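Local coordinates for isoform A of Peptidoglycan-recognition protein LB (Drosophila melanogaster, PDB 7NSZ) that cleaves the link between N-acetylmuramoyl and L-amino acid residues in bacterial peptidoglycan with the help of zinc, degrading it as part of innate immunity, at residues 42-47 / 78-83; 60-65 / 89-94; 113-118 / 126-131. The protein carries 1 engineered substitution. All coordinates share one frame; numbering follows the deposited sequence.

Contact 1: 42-47 / 78-83. Engineered in segment 78-83: F80 (natural residue Tyr). With ZN (zinc ion), chain B.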
loop_
_atom_site.group_PDB
_atom_site.type_symbol
_atom_site.label_atom_id
_atom_site.label_comp_id
_atom_site.label_asym_id
_atom_site.label_seq_id
_atom_site.Cartn_x
_atom_site.Cartn_y
_atom_site.Cartn_z
ATOM N N ILE A 42 -4.201 -4.415 2.783
ATOM C CA ILE A 42 -5.034 -3.992 1.624
ATOM C C ILE A 42 -4.105 -3.540 0.527
ATOM O O ILE A 42 -3.265 -2.637 0.713
ATOM C CB ILE A 42 -6.006 -2.862 1.952
ATOM C CG1 ILE A 42 -6.705 -3.043 3.283
ATOM C CG2 ILE A 42 -6.961 -2.602 0.815
ATOM C CD1 ILE A 42 -7.537 -4.233 3.379
ATOM N N ILE A 43 -4.267 -4.110 -0.650
ATOM C CA ILE A 43 -3.463 -3.775 -1.839
ATOM C C ILE A 43 -4.178 -2.789 -2.733
ATOM O O ILE A 43 -5.391 -2.939 -2.991
ATOM C CB ILE A 43 -3.091 -5.048 -2.641
ATOM C CG1 ILE A 43 -2.393 -6.085 -1.771
ATOM C CG2 ILE A 43 -2.299 -4.705 -3.863
ATOM C CD1 ILE A 43 -1.117 -5.621 -1.119
ATOM N N HIS A 44 -3.442 -1.810 -3.202
ATOM C CA HIS A 44 -3.870 -0.727 -4.109
ATOM C C HIS A 44 -2.954 -0.632 -5.298
ATOM O O HIS A 44 -1.763 -1.041 -5.220
ATOM C CB HIS A 44 -3.881 0.638 -3.354
ATOM C CG HIS A 44 -4.656 0.626 -2.096
ATOM N ND1 HIS A 44 -5.975 1.076 -2.109
ATOM C CD2 HIS A 44 -4.383 0.355 -0.817
ATOM C CE1 HIS A 44 -6.456 1.056 -0.913
ATOM N NE2 HIS A 44 -5.520 0.602 -0.052
ATOM N N HIS A 45 -3.442 0.011 -6.372
ATOM C CA HIS A 45 -2.589 0.628 -7.385
ATOM C C HIS A 45 -2.766 2.139 -7.290
ATOM O O HIS A 45 -3.731 2.628 -6.679
ATOM C CB HIS A 45 -2.767 0.111 -8.830
ATOM C CG HIS A 45 -4.010 0.578 -9.503
ATOM N ND1 HIS A 45 -4.132 0.376 -10.863
ATOM C CD2 HIS A 45 -5.154 1.117 -9.074
ATOM C CE1 HIS A 45 -5.313 0.826 -11.220
ATOM N NE2 HIS A 45 -5.973 1.218 -10.186
ATOM N N SER A 46 -1.837 2.876 -7.868
ATOM C CA SER A 46 -1.960 4.345 -7.805
ATOM C C SER A 46 -2.810 4.874 -8.961
ATOM O O SER A 46 -3.443 5.937 -8.786
ATOM C CB SER A 46 -0.613 5.056 -7.787
ATOM O OG SER A 46 0.160 4.773 -8.945
ATOM N N TYR A 47 -2.786 4.188 -10.095
ATOM C CA TYR A 47 -3.383 4.584 -11.418
ATOM C C TYR A 47 -2.594 5.739 -12.049
ATOM O O TYR A 47 -2.026 5.559 -13.118
ATOM C CB TYR A 47 -4.890 4.840 -11.303
ATOM C CG TYR A 47 -5.481 5.303 -12.603
ATOM C CD1 TYR A 47 -5.499 4.468 -13.711
ATOM C CD2 TYR A 47 -5.798 6.639 -12.778
ATOM C CE1 TYR A 47 -5.919 4.940 -14.945
ATOM C CE2 TYR A 47 -6.235 7.125 -14.004
ATOM C CZ TYR A 47 -6.266 6.270 -15.093
ATOM O OH TYR A 47 -6.719 6.727 -16.302
ATOM N N ILE A 78 -0.082 11.507 2.734
ATOM C CA ILE A 78 -0.308 10.405 1.774
ATOM C C ILE A 78 -1.170 9.334 2.445
ATOM O O ILE A 78 -0.968 9.011 3.604
ATOM C CB ILE A 78 1.018 9.809 1.275
ATOM C CG1 ILE A 78 0.759 8.954 0.034
ATOM C CG2 ILE A 78 1.810 9.116 2.352
ATOM C CD1 ILE A 78 2.016 8.498 -0.667
ATOM N N GLY A 79 -2.186 8.843 1.750
ATOM C CA GLY A 79 -3.159 7.945 2.428
ATOM C C GLY A 79 -2.647 6.526 2.716
ATOM O O GLY A 79 -3.244 5.858 3.535
ATOM N N PHE A 80 -1.602 6.097 2.043
ATOM C CA PHE A 80 -1.100 4.712 2.097
ATOM C C PHE A 80 -0.078 4.531 3.213
ATOM O O PHE A 80 0.701 5.461 3.562
ATOM C CB PHE A 80 -0.482 4.362 0.742
ATOM C CG PHE A 80 -1.435 4.548 -0.402
ATOM C CD1 PHE A 80 -2.562 3.726 -0.529
ATOM C CD2 PHE A 80 -1.219 5.499 -1.378
ATOM C CE1 PHE A 80 -3.455 3.878 -1.583
ATOM C CE2 PHE A 80 -2.094 5.636 -2.431
ATOM C CZ PHE A 80 -3.243 4.848 -2.512
ATOM N N SER A 81 0.025 3.321 3.680
ATOM C CA SER A 81 1.051 2.932 4.681
ATOM C C SER A 81 2.431 2.897 4.040
ATOM O O SER A 81 3.434 3.349 4.636
ATOM C CB SER A 81 0.730 1.612 5.276
ATOM O OG SER A 81 -0.626 1.527 5.748
ATOM N N PHE A 82 2.487 2.299 2.840
ATOM C CA PHE A 82 3.746 2.073 2.092
ATOM C C PHE A 82 3.484 2.141 0.593
ATOM O O PHE A 82 2.345 1.796 0.160
ATOM C CB PHE A 82 4.399 0.710 2.381
ATOM C CG PHE A 82 4.858 0.577 3.807
ATOM C CD1 PHE A 82 4.039 0.038 4.755
ATOM C CD2 PHE A 82 6.110 0.983 4.199
ATOM C CE1 PHE A 82 4.412 -0.013 6.084
ATOM C CE2 PHE A 82 6.488 0.947 5.545
ATOM C CZ PHE A 82 5.636 0.416 6.468
ATOM N N GLY A 83 4.447 2.566 -0.190
ATOM C CA GLY A 83 4.407 2.464 -1.647
ATOM C C GLY A 83 5.505 1.575 -2.137
ATOM O O GLY A 83 6.557 1.392 -1.478
HETATM ZN ZN ZN B . -7.072 1.666 -3.763
#
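The F80 ring reaches over one face of the H44 imidazole. Its CE1 atom lies 3.5 Å from H44 CG, toward the rim of the imidazole rather than over its middle. F80 CD1 follows along the same side, 3.8 Å from H44 CD2. The rings meet obliquely, with their planes at 58° and their centroids 5.0 Å apart. The touch is made by carbon atoms, and the nitrogens of H44 are used elsewhere. H44 ND1 binds zinc at 2.1 Å, and H154 and C162 supply the other protein ligands. H44 NE2 is hydrogen-bonded to H102 ND1, a second-shell partner. Metal and H102 together should fix the rotation of the imidazole. H44 CG is anti to its carbonyl carbon (chi1 -53°), which turns ND1 to the zinc ion and one ring face to F80.

F80 is an engineered substitution for the natural tyrosine, which is thought to be essential for coordinating the zinc-bound water. The phenylalanine lacks that hydroxyl. Its nearest atom to the metal is CE1: F80 CE1 is 4.8 Å from the zinc ion, so the ring still borders the metal site.

H44 lies on strand 38-45, and F80 just precedes strand 82-84. Strand 110-115 runs between these two in the sheet, and its V114 touches F80. Before F80, I78 packs on M62, M65 and H69 of helix 55-72.

Contact 2: 60-65 / 89-94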
loop_
_atom_site.group_PDB
_atom_site.type_symbol
_atom_site.label_atom_id
_atom_site.label_comp_id
_atom_site.label_asym_id
_atom_site.label_seq_id
_atom_site.Cartn_x
_atom_site.Cartn_y
_atom_site.Cartn_z
ATOM N N LYS A 60 9.789 10.944 -6.791
ATOM C CA LYS A 60 8.871 11.998 -7.289
ATOM C C LYS A 60 7.418 11.503 -7.235
ATOM O O LYS A 60 6.514 12.261 -6.863
ATOM C CB LYS A 60 9.321 12.467 -8.680
ATOM C CG LYS A 60 8.424 13.479 -9.354
ATOM C CD LYS A 60 8.239 14.738 -8.589
ATOM C CE LYS A 60 7.865 15.894 -9.505
ATOM N NZ LYS A 60 6.693 15.609 -10.359
ATOM N N SER A 61 7.162 10.249 -7.579
ATOM C CA SER A 61 5.788 9.711 -7.625
ATOM C C SER A 61 5.230 9.702 -6.199
ATOM O O SER A 61 4.053 9.984 -6.033
ATOM C CB SER A 61 5.732 8.327 -8.228
ATOM O OG SER A 61 6.186 8.275 -9.566
ATOM N N MET A 62 6.028 9.319 -5.202
ATOM C CA MET A 62 5.590 9.378 -3.801
ATOM C C MET A 62 5.248 10.831 -3.443
ATOM O O MET A 62 4.197 11.070 -2.838
ATOM C CB MET A 62 6.678 8.846 -2.861
ATOM C CG MET A 62 6.883 7.335 -2.953
ATOM S SD MET A 62 5.454 6.374 -2.400
ATOM C CE MET A 62 5.363 6.798 -0.679
ATOM N N ARG A 63 6.086 11.799 -3.820
ATOM C CA ARG A 63 5.766 13.224 -3.537
ATOM C C ARG A 63 4.510 13.631 -4.284
ATOM O O ARG A 63 3.710 14.422 -3.734
ATOM C CB ARG A 63 6.950 14.125 -3.885
ATOM C CG ARG A 63 8.136 13.899 -2.975
ATOM C CD ARG A 63 9.255 14.934 -3.113
ATOM N NE ARG A 63 9.762 15.031 -4.476
ATOM C CZ ARG A 63 10.815 14.355 -4.907
ATOM N NH1 ARG A 63 11.368 13.424 -4.165
ATOM N NH2 ARG A 63 11.261 14.540 -6.137
ATOM N N ASP A 64 4.346 13.209 -5.509
ATOM C CA ASP A 64 3.119 13.559 -6.251
ATOM C C ASP A 64 1.867 13.042 -5.530
ATOM O O ASP A 64 0.815 13.753 -5.465
ATOM C CB ASP A 64 3.248 13.056 -7.687
ATOM C CG ASP A 64 4.217 13.848 -8.557
ATOM O OD1 ASP A 64 4.665 14.920 -8.132
ATOM O OD2 ASP A 64 4.548 13.336 -9.633
ATOM N N MET A 65 1.857 11.802 -5.075
ATOM C CA MET A 65 0.702 11.272 -4.307
ATOM C C MET A 65 0.546 12.047 -3.014
ATOM O O MET A 65 -0.619 12.388 -2.674
ATOM C CB MET A 65 0.875 9.777 -4.020
ATOM C CG MET A 65 0.798 8.927 -5.281
ATOM S SD MET A 65 0.783 7.137 -4.956
ATOM C CE MET A 65 2.488 6.902 -4.499
ATOM N N MET A 89 11.970 -0.854 -4.960
ATOM C CA MET A 89 12.156 -0.320 -3.600
ATOM C C MET A 89 10.804 -0.153 -2.928
ATOM O O MET A 89 9.738 0.010 -3.561
ATOM C CB MET A 89 12.890 1.018 -3.677
ATOM C CG MET A 89 14.253 0.885 -4.235
ATOM S SD MET A 89 15.410 -0.147 -3.299
ATOM C CE MET A 89 16.050 -1.067 -4.695
ATOM N N ILE A 90 10.838 -0.129 -1.586
ATOM C CA ILE A 90 9.656 0.149 -0.753
ATOM C C ILE A 90 9.830 1.527 -0.139
ATOM O O ILE A 90 10.905 1.817 0.398
ATOM C CB ILE A 90 9.495 -0.921 0.313
ATOM C CG1 ILE A 90 9.436 -2.301 -0.318
ATOM C CG2 ILE A 90 8.276 -0.634 1.216
ATOM C CD1 ILE A 90 9.793 -3.399 0.550
ATOM N N TYR A 91 8.780 2.337 -0.190
ATOM C CA TYR A 91 8.787 3.714 0.287
ATOM C C TYR A 91 7.875 3.824 1.499
ATOM O O TYR A 91 6.658 3.529 1.399
ATOM C CB TYR A 91 8.356 4.632 -0.848
ATOM C CG TYR A 91 9.342 4.697 -1.976
ATOM C CD1 TYR A 91 9.379 3.741 -2.985
ATOM C CD2 TYR A 91 10.311 5.669 -1.965
ATOM C CE1 TYR A 91 10.355 3.760 -3.974
ATOM C CE2 TYR A 91 11.297 5.708 -2.934
ATOM C CZ TYR A 91 11.297 4.773 -3.969
ATOM O OH TYR A 91 12.288 4.804 -4.913
ATOM N N THR A 92 8.362 4.311 2.629
ATOM C CA THR A 92 7.551 4.511 3.826
ATOM C C THR A 92 6.554 5.609 3.533
ATOM O O THR A 92 6.930 6.744 3.186
ATOM C CB THR A 92 8.387 4.867 5.047
ATOM O OG1 THR A 92 9.326 3.794 5.226
ATOM C CG2 THR A 92 7.546 5.013 6.300
ATOM N N GLY A 93 5.259 5.320 3.718
ATOM C CA GLY A 93 4.168 6.299 3.736
ATOM C C GLY A 93 3.828 6.651 5.173
ATOM O O GLY A 93 4.722 7.080 5.923
ATOM N N ARG A 94 2.608 6.401 5.596
ATOM C CA ARG A 94 2.279 6.588 7.029
ATOM C C ARG A 94 3.003 5.582 7.893
ATOM O O ARG A 94 3.182 5.862 9.097
ATOM C CB ARG A 94 0.780 6.489 7.241
ATOM C CG ARG A 94 0.014 7.542 6.478
ATOM C CD ARG A 94 -1.385 7.799 6.975
ATOM N NE ARG A 94 -2.120 8.656 6.081
ATOM C CZ ARG A 94 -3.223 9.312 6.374
ATOM N NH1 ARG A 94 -3.873 9.010 7.494
ATOM N NH2 ARG A 94 -3.679 10.185 5.518
#
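T92 O accepts a hydrogen bond from W23 NE1, and the methyl CE of M62 rests 4.2 Å from the same T92 O. The carbonyl is therefore satisfied by the indole, and the methyl only packs near it. The main contact is between M62 and Y91. M62 comes from helix 55-72 and meets the root of the Y91 side chain. M62 CE lies 3.7 Å from Y91 CB, and M62 SD is equally near that carbon. Farther back, M62 CG is 3.7 Å from Y91 CG. The thioether bends at both chi2 (-65°) and chi3 (-65°), which curls CE round past Y91 CB toward the backbone. M62 SD stands 5.2 Å from the Y91 ring centroid and 47° off the ring normal. This is an oblique Met-aromatic contact, without the sulfur centred over the ring.

Y91 OH is hydrogen-bonded to D87 OD1, while its ring also packs on T55, C58 and M59 of the helix. On the helix itself, K60 NZ forms a salt bridge to D64 OD1 at 3.1 Å, one turn on, at the syn lone pair of the carboxylate. An alanine at M62 would lack the whole thioether, and the loss would probably open a gap beside Y91 CB and leave that ring without its sulfur neighbour. The join is thus apolar across the interface: sulfur and methyl fill the space between helix and strand, while Y91 OH turns to D87 and T92 OG1 to L18 O.

Contact 3: 113-118 / 126-131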
loop_
_atom_site.group_PDB
_atom_site.type_symbol
_atom_site.label_atom_id
_atom_site.label_comp_id
_atom_site.label_asym_id
_atom_site.label_seq_id
_atom_site.Cartn_x
_atom_site.Cartn_y
_atom_site.Cartn_z
ATOM N N ILE A 113 -0.942 -0.866 1.056
ATOM C CA ILE A 113 0.273 -0.901 0.229
ATOM C C ILE A 113 -0.113 -0.512 -1.177
ATOM O O ILE A 113 -1.005 -1.198 -1.730
ATOM C CB ILE A 113 0.933 -2.297 0.240
ATOM C CG1 ILE A 113 1.270 -2.758 1.658
ATOM C CG2 ILE A 113 2.161 -2.330 -0.668
ATOM C CD1 ILE A 113 1.686 -4.256 1.743
ATOM N N VAL A 114 0.439 0.550 -1.716
ATOM C CA VAL A 114 0.166 0.951 -3.115
ATOM C C VAL A 114 1.336 0.501 -3.985
ATOM O O VAL A 114 2.503 0.796 -3.748
ATOM C CB VAL A 114 -0.114 2.458 -3.236
ATOM C CG1 VAL A 114 1.064 3.340 -2.857
ATOM C CG2 VAL A 114 -0.595 2.789 -4.639
ATOM N N LEU A 115 1.011 -0.203 -5.066
ATOM C CA LEU A 115 1.963 -0.514 -6.131
ATOM C C LEU A 115 1.846 0.596 -7.163
ATOM O O LEU A 115 0.797 0.732 -7.793
ATOM C CB LEU A 115 1.734 -1.902 -6.741
ATOM C CG LEU A 115 2.381 -3.050 -5.975
ATOM C CD1 LEU A 115 1.704 -3.378 -4.686
ATOM C CD2 LEU A 115 2.428 -4.318 -6.870
ATOM N N ILE A 116 2.830 1.464 -7.254
ATOM C CA ILE A 116 2.752 2.659 -8.121
ATOM C C ILE A 116 2.575 2.184 -9.572
ATOM O O ILE A 116 3.290 1.277 -10.050
ATOM C CB ILE A 116 3.993 3.558 -7.954
ATOM C CG1 ILE A 116 4.057 4.092 -6.522
ATOM C CG2 ILE A 116 4.022 4.694 -8.959
ATOM C CD1 ILE A 116 5.409 4.622 -6.114
ATOM N N GLY A 117 1.562 2.726 -10.226
ATOM C CA GLY A 117 1.263 2.434 -11.641
ATOM C C GLY A 117 -0.194 2.114 -11.809
ATOM O O GLY A 117 -0.980 2.092 -10.845
ATOM N N ASP A 118 -0.525 1.882 -13.083
ATOM C CA ASP A 118 -1.857 1.452 -13.529
ATOM C C ASP A 118 -1.779 -0.046 -13.824
ATOM O O ASP A 118 -1.138 -0.388 -14.827
ATOM C CB ASP A 118 -2.301 2.260 -14.757
ATOM C CG ASP A 118 -3.592 1.757 -15.403
ATOM O OD1 ASP A 118 -4.349 1.000 -14.779
ATOM O OD2 ASP A 118 -3.884 2.238 -16.542
ATOM N N LYS A 126 8.193 -8.231 -11.779
ATOM C CA LYS A 126 8.446 -9.150 -10.652
ATOM C C LYS A 126 9.041 -8.381 -9.460
ATOM O O LYS A 126 8.765 -8.755 -8.337
ATOM C CB LYS A 126 9.350 -10.324 -11.055
ATOM N N GLN A 127 9.947 -7.447 -9.691
ATOM C CA GLN A 127 10.591 -6.755 -8.543
ATOM C C GLN A 127 9.546 -6.050 -7.672
ATOM O O GLN A 127 9.782 -5.907 -6.466
ATOM C CB GLN A 127 11.703 -5.806 -9.004
ATOM C CG GLN A 127 11.268 -4.620 -9.835
ATOM C CD GLN A 127 11.187 -4.873 -11.322
ATOM O OE1 GLN A 127 11.142 -6.033 -11.742
ATOM N NE2 GLN A 127 11.077 -3.800 -12.086
ATOM N N MET A 128 8.451 -5.569 -8.256
ATOM C CA MET A 128 7.365 -4.923 -7.473
ATOM C C MET A 128 6.628 -5.996 -6.687
ATOM O O MET A 128 6.301 -5.787 -5.525
ATOM C CB MET A 128 6.417 -4.143 -8.376
ATOM C CG MET A 128 7.092 -2.974 -9.063
ATOM S SD MET A 128 5.897 -1.979 -9.977
ATOM C CE MET A 128 5.057 -1.223 -8.592
ATOM N N LEU A 129 6.316 -7.125 -7.319
ATOM C CA LEU A 129 5.572 -8.203 -6.624
ATOM C C LEU A 129 6.400 -8.768 -5.468
ATOM O O LEU A 129 5.907 -8.933 -4.352
ATOM C CB LEU A 129 5.176 -9.305 -7.593
ATOM C CG LEU A 129 4.353 -8.849 -8.782
ATOM C CD1 LEU A 129 4.128 -10.051 -9.728
ATOM C CD2 LEU A 129 3.040 -8.183 -8.422
ATOM N N ASP A 130 7.683 -9.001 -5.720
ATOM C CA ASP A 130 8.610 -9.463 -4.681
ATOM C C ASP A 130 8.729 -8.439 -3.545
ATOM O O ASP A 130 8.717 -8.825 -2.358
ATOM C CB ASP A 130 9.975 -9.725 -5.301
ATOM C CG ASP A 130 10.046 -11.006 -6.132
ATOM O OD1 ASP A 130 9.097 -11.812 -6.050
ATOM O OD2 ASP A 130 11.106 -11.211 -6.767
ATOM N N ALA A 131 8.858 -7.147 -3.879
ATOM C CA ALA A 131 8.961 -6.129 -2.817
ATOM C C ALA A 131 7.729 -6.158 -1.930
ATOM O O ALA A 131 7.828 -6.075 -0.703
ATOM C CB ALA A 131 9.142 -4.790 -3.433
#
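Apolar contacts join L115 of strand 110-115 to M128 and L129 of helix 126-142. M128 CE lies 3.9 Å from L115 CB and 4.2 Å from L115 CG. The two side chains run past each other in opposite directions, so the methyl end of M128 meets the base of L115. M128 is extended through chi2 (-174°) and then turns at chi3 (72°), which brings CE in against the strand. A second touch lies at the other end of L115, where its CD2 is 4.2 Å from CD2 of L129. The CB of L129 points away from the strand, yet its tip swings back to reach the leucine.

The methyl of M128 also meets backbone. M128 CE is 3.4 Å from I116 O and 3.7 Å from I116 N, lying against the chain where the strand has ended. I116 O has a weak hydrogen bond from W119 NE1, and W119 also packs on M128. The next residue, G117, is held through its N by S46 OG. Its backbone angles would jam a side chain against I116 O.

Backbone hydrogen bonds define the helix: D130 N to K126 O is 2.8 Å and A131 N to Q127 O is 3.0 Å. Q127 NE2 bonds to G86 O, tying this first turn to the loop after strand 82-84, whose I84 touches both L115 and M128.

Strand 110-115 and strand 149-153 are parallel in the sheet, with strand 38-45 between them, and helix 126-142 lies in the connection. This is a beta-alpha-beta crossover within the helix-flanked mixed sheet of the amidase domain.

How the contacts relate
The three contacts lie close together in one amidase domain. Centres of contacts 1 and 2 are about 9 Å apart, those of 1 and 3 about 10 Å, and those of 2 and 3 about 12 Å. All reach the same mixed sheet. Contacts 1 and 2 interleave along the chain, in the order 42-47, 60-65, 78-83, 89-94; contact 3 follows both. Backbone bonding between G83 and Y91 links contacts 1 and 2. Y47 N to G117 O links 1 and 3. I116 packs on M62 and M65, so contacts 2 and 3 also meet. Zinc belongs to contact 1, while contacts 2 and 3 pack helices 55-72 and 126-142 onto the sheet that carries its ligand H44.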